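Local coordinates for envelope polyprotein (Puumala orthohantavirus, PDB 5FXU) that forms the Gn ectodomain of the hantaviral surface glycoprotein and probably serves, together with Gc, in host-cell attachment and entry, at residues Cys92-Pro95 with Pro96-Glu100; Ile322-Gly326 with Ile327-Gly331. All coordinates share one frame; numbering follows the deposited sequence.

Contact 1: residues Cys92-Pro95 with Pro96-Glu100; sequences CLVP and PLVIE
The pyrrolidine ring of Pro95 receives Val98 over one of its faces: CG2 of Val98 sits displaced from the ring centre toward CG, 3.9 Å from CD of Pro95. At the CB edge of the same ring stands the next proline, joined through the peptide bond, with CB of Pro95 and CD of Pro96 squeezed to 3.4 Å. The planar carboxylate of Glu100 is held through both oxygens. Its OE1 accepts from a water at 2.7 Å, while OE2 takes a long, weak bond from Leu97 N and a further hydrogen bond from Tyr229. That water also donates to Pro95 O and accepts from Ile99 N, each at 2.9 Å, so it ties the first turn residue to the two that follow the turn. Pro95 O has a second, weak donor in Val98 N, at 3.4 Å and nearly straight (163°). On the apolar side, Val94 turns CG1 opposite its own backbone N (chi1 -174°), which places this methyl against Val98 CB and, 3.9 Å away, Ile99 CD1; the side chains of Val94 and Ile99 meet at about a right angle. Ile196 and Ile231 continue this apolar layer. The backbone torsions of Pro96 at the second position and Leu97 at the third, with positive phi (76°), identify a type II beta turn, closed by the weak Val98-Pro95 bond and leading from strand 79-89 toward helix 102-105.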
loop_
_atom_site.group_PDB
_atom_site.type_symbol
_atom_site.label_atom_id
_atom_site.label_comp_id
_atom_site.label_asym_id
_atom_site.label_seq_id
_atom_site.Cartn_x
_atom_site.Cartn_y
_atom_site.Cartn_z
ATOM N N CYS A 92 -4.100 6.332 2.460
ATOM C CA CYS A 92 -4.670 5.236 1.706
ATOM C C CYS A 92 -5.307 4.191 2.600
ATOM O O CYS A 92 -4.780 3.105 2.743
ATOM C CB CYS A 92 -3.618 4.609 0.756
ATOM S SG CYS A 92 -3.018 5.702 -0.563
ATOM N N LEU A 93 -6.457 4.547 3.155
ATOM C CA LEU A 93 -7.365 3.641 3.855
ATOM C C LEU A 93 -8.613 3.583 3.003
ATOM O O LEU A 93 -9.541 4.378 3.168
ATOM C CB LEU A 93 -7.763 4.150 5.242
ATOM C CG LEU A 93 -6.862 3.828 6.407
ATOM C CD1 LEU A 93 -5.621 4.691 6.304
ATOM C CD2 LEU A 93 -7.583 4.099 7.719
ATOM N N VAL A 94 -8.643 2.638 2.101
ATOM C CA VAL A 94 -9.681 2.583 1.111
ATOM C C VAL A 94 -10.765 1.634 1.638
ATOM O O VAL A 94 -10.459 0.563 2.149
ATOM C CB VAL A 94 -9.088 2.122 -0.228
ATOM C CG1 VAL A 94 -10.136 2.188 -1.317
ATOM C CG2 VAL A 94 -7.894 2.995 -0.592
ATOM N N PRO A 95 -12.036 2.042 1.565
ATOM C CA PRO A 95 -13.081 1.141 2.051
ATOM C C PRO A 95 -13.260 -0.046 1.147
ATOM O O PRO A 95 -12.880 0.011 -0.018
ATOM C CB PRO A 95 -14.352 1.998 2.030
ATOM C CG PRO A 95 -13.875 3.402 2.012
ATOM C CD PRO A 95 -12.584 3.375 1.245
ATOM N N PRO A 96 -13.874 -1.112 1.663
ATOM C CA PRO A 96 -14.180 -2.274 0.800
ATOM C C PRO A 96 -15.037 -1.889 -0.398
ATOM O O PRO A 96 -15.831 -0.979 -0.291
ATOM C CB PRO A 96 -14.958 -3.209 1.723
ATOM C CG PRO A 96 -14.733 -2.715 3.114
ATOM C CD PRO A 96 -14.356 -1.278 3.046
ATOM N N LEU A 97 -14.805 -2.559 -1.519
ATOM C CA LEU A 97 -15.515 -2.381 -2.797
ATOM C C LEU A 97 -15.156 -1.145 -3.628
ATOM O O LEU A 97 -15.501 -1.083 -4.802
ATOM C CB LEU A 97 -17.043 -2.467 -2.613
ATOM C CG LEU A 97 -17.557 -3.689 -1.827
ATOM C CD1 LEU A 97 -19.077 -3.673 -1.790
ATOM C CD2 LEU A 97 -17.052 -5.023 -2.397
ATOM N N VAL A 98 -14.478 -0.160 -3.050
ATOM C CA VAL A 98 -14.255 1.113 -3.749
ATOM C C VAL A 98 -13.357 0.911 -4.975
ATOM O O VAL A 98 -13.737 1.304 -6.082
ATOM C CB VAL A 98 -13.713 2.185 -2.790
ATOM C CG1 VAL A 98 -13.208 3.398 -3.532
ATOM C CG2 VAL A 98 -14.798 2.573 -1.803
ATOM N N ILE A 99 -12.198 0.282 -4.775
ATOM C CA ILE A 99 -11.313 -0.015 -5.888
ATOM C C ILE A 99 -11.956 -1.071 -6.808
ATOM O O ILE A 99 -11.911 -0.942 -8.033
ATOM C CB ILE A 99 -9.907 -0.448 -5.422
ATOM C CG1 ILE A 99 -9.180 0.751 -4.821
ATOM C CG2 ILE A 99 -9.092 -1.000 -6.587
ATOM C CD1 ILE A 99 -7.958 0.404 -4.010
ATOM N N GLU A 100 -12.538 -2.108 -6.213
ATOM C CA GLU A 100 -13.094 -3.230 -6.990
ATOM C C GLU A 100 -14.153 -2.799 -7.981
ATOM O O GLU A 100 -14.252 -3.376 -9.049
ATOM C CB GLU A 100 -13.667 -4.316 -6.073
ATOM C CG GLU A 100 -12.630 -4.981 -5.163
ATOM C CD GLU A 100 -12.599 -4.393 -3.756
ATOM O OE1 GLU A 100 -12.317 -3.165 -3.606
ATOM O OE2 GLU A 100 -12.850 -5.157 -2.797
HETATM O O HOH W 1 -11.426 -0.939 -2.280
#

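Contact 2: residues Ile322-Gly326 with Ile327-Gly331; sequences IWAPG and IIMEG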
loop_
_atom_site.group_PDB
_atom_site.type_symbol
_atom_site.label_atom_id
_atom_site.label_comp_id
_atom_site.label_asym_id
_atom_site.label_seq_id
_atom_site.Cartn_x
_atom_site.Cartn_y
_atom_site.Cartn_z
ATOM N N ILE A 322 -1.549 2.309 12.906
ATOM C CA ILE A 322 -0.322 2.824 13.491
ATOM C C ILE A 322 0.450 3.652 12.498
ATOM O O ILE A 322 0.564 3.301 11.357
ATOM C CB ILE A 322 0.572 1.674 13.999
ATOM C CG1 ILE A 322 -0.107 1.025 15.196
ATOM C CG2 ILE A 322 1.925 2.178 14.495
ATOM C CD1 ILE A 322 -0.215 -0.446 15.011
ATOM N N TRP A 323 0.938 4.784 12.973
ATOM C CA TRP A 323 1.881 5.604 12.280
ATOM C C TRP A 323 3.136 5.687 13.161
ATOM O O TRP A 323 3.075 6.218 14.264
ATOM C CB TRP A 323 1.276 6.996 12.072
ATOM C CG TRP A 323 2.207 7.959 11.430
ATOM C CD1 TRP A 323 3.099 7.703 10.464
ATOM C CD2 TRP A 323 2.301 9.350 11.714
ATOM N NE1 TRP A 323 3.758 8.836 10.135
ATOM C CE2 TRP A 323 3.284 9.868 10.891
ATOM C CE3 TRP A 323 1.621 10.207 12.582
ATOM C CZ2 TRP A 323 3.629 11.214 10.897
ATOM C CZ3 TRP A 323 1.951 11.537 12.597
ATOM C CH2 TRP A 323 2.956 12.035 11.758
ATOM N N ALA A 324 4.260 5.168 12.669
ATOM C CA ALA A 324 5.452 5.013 13.479
ATOM C C ALA A 324 6.679 5.639 12.846
ATOM O O ALA A 324 7.521 4.951 12.287
ATOM C CB ALA A 324 5.678 3.541 13.784
ATOM N N PRO A 325 6.780 6.959 12.923
ATOM C CA PRO A 325 7.905 7.615 12.273
ATOM C C PRO A 325 9.194 7.306 12.988
ATOM O O PRO A 325 9.240 7.340 14.220
ATOM C CB PRO A 325 7.573 9.093 12.364
ATOM C CG PRO A 325 6.435 9.233 13.301
ATOM C CD PRO A 325 5.741 7.913 13.365
ATOM N N GLY A 326 10.213 6.962 12.213
ATOM C CA GLY A 326 11.513 6.580 12.745
ATOM C C GLY A 326 11.578 5.152 13.265
ATOM O O GLY A 326 12.555 4.776 13.874
ATOM N N ILE A 327 10.547 4.349 13.028
ATOM C CA ILE A 327 10.519 2.950 13.480
ATOM C C ILE A 327 10.036 2.040 12.345
ATOM O O ILE A 327 8.986 2.289 11.767
ATOM C CB ILE A 327 9.551 2.755 14.655
ATOM C CG1 ILE A 327 9.916 3.698 15.809
ATOM C CG2 ILE A 327 9.544 1.293 15.107
ATOM C CD1 ILE A 327 8.919 3.721 16.944
ATOM N N ILE A 328 10.793 0.984 12.054
ATOM C CA ILE A 328 10.323 -0.073 11.170
ATOM C C ILE A 328 9.491 -1.018 12.030
ATOM O O ILE A 328 10.064 -1.821 12.788
ATOM C CB ILE A 328 11.484 -0.839 10.516
ATOM C CG1 ILE A 328 12.370 0.132 9.746
ATOM C CG2 ILE A 328 10.941 -1.945 9.572
ATOM C CD1 ILE A 328 13.705 -0.438 9.354
ATOM N N MET A 329 8.162 -0.904 11.941
ATOM C CA MET A 329 7.280 -1.744 12.751
ATOM C C MET A 329 7.413 -3.239 12.353
ATOM O O MET A 329 7.751 -3.585 11.209
ATOM C CB MET A 329 5.824 -1.223 12.782
ATOM C CG MET A 329 5.114 -1.246 11.453
ATOM S SD MET A 329 3.512 -0.452 11.661
ATOM C CE MET A 329 3.874 1.027 10.736
ATOM N N GLU A 330 7.260 -4.119 13.338
ATOM C CA GLU A 330 7.475 -5.551 13.136
ATOM C C GLU A 330 6.497 -6.058 12.080
ATOM O O GLU A 330 5.292 -6.000 12.279
ATOM C CB GLU A 330 7.253 -6.306 14.449
ATOM C CG GLU A 330 7.425 -7.828 14.383
ATOM C CD GLU A 330 8.841 -8.183 13.998
ATOM O OE1 GLU A 330 9.725 -8.254 14.901
ATOM O OE2 GLU A 330 9.083 -8.299 12.781
ATOM N N GLY A 331 7.027 -6.542 10.966
ATOM C CA GLY A 331 6.217 -7.199 9.942
ATOM C C GLY A 331 6.605 -8.638 9.605
ATOM O O GLY A 331 6.001 -9.239 8.700
#
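Apolar packing joins Ile322 and Ala324 to Ile327 and Met329 around a tight turn. Met329 reaches back across it: CG lies between backbone N and carbonyl carbon (chi1 65°), and with the chain extended at chi2 this carries SD to within 4.2 Å of the CG2 branch of Ile322, the two side chains running obliquely to one another. A bend at chi3 then directs CE toward Ala324, where it stands 4.3 Å from the methyl CB. The same Ala324 methyl meets Ile327 CB at 4.0 Å, so it touches both Ile327 and Met329.

Hydrogen bonding across the two segments rests on one backbone pair, Ile327 N to Ala324 O, 3.2 Å long with an N-H...O angle of 150°. The donor approaches from above the carbonyl plane, 44° out of it. Backbone torsions identify a type II turn: Pro325 occupies the second position and Gly326 the third, where phi is positive, a conformation that a residue without a side chain adopts readily.

Within 322-326, CD of Pro325 lies 3.8 Å above one face of the Trp323 indole, displaced toward its rim.

Beyond the turn, strand 321-323 runs parallel to strand 54-64 and antiparallel to strand 310-313, whereas strand 327-329 forms the edge of a three-stranded antiparallel sheet beside 296-302. The turn thus passes the chain from one sheet to another, with Trp60 of strand 54-64 packing on both Ala324 and Ile327.

Both contacts are built on a type II turn with proline at its second position, yet their surroundings differ. Contact 2 is largely buried, and its third turn position is a glycine; contact 1 is only partly buried and carries an exposed leucine there. The chemistry follows: at 92-100 a water and a carboxylate supplement a weak turn bond, whereas at 322-331 a regular turn bond is accompanied by apolar packing that includes a methionine. Contact 1 belongs to a loop between strand and helix, contact 2 to a junction of two strands. Their centres lie 23 Å apart, the nearest atoms about 8 Å, and they do not touch.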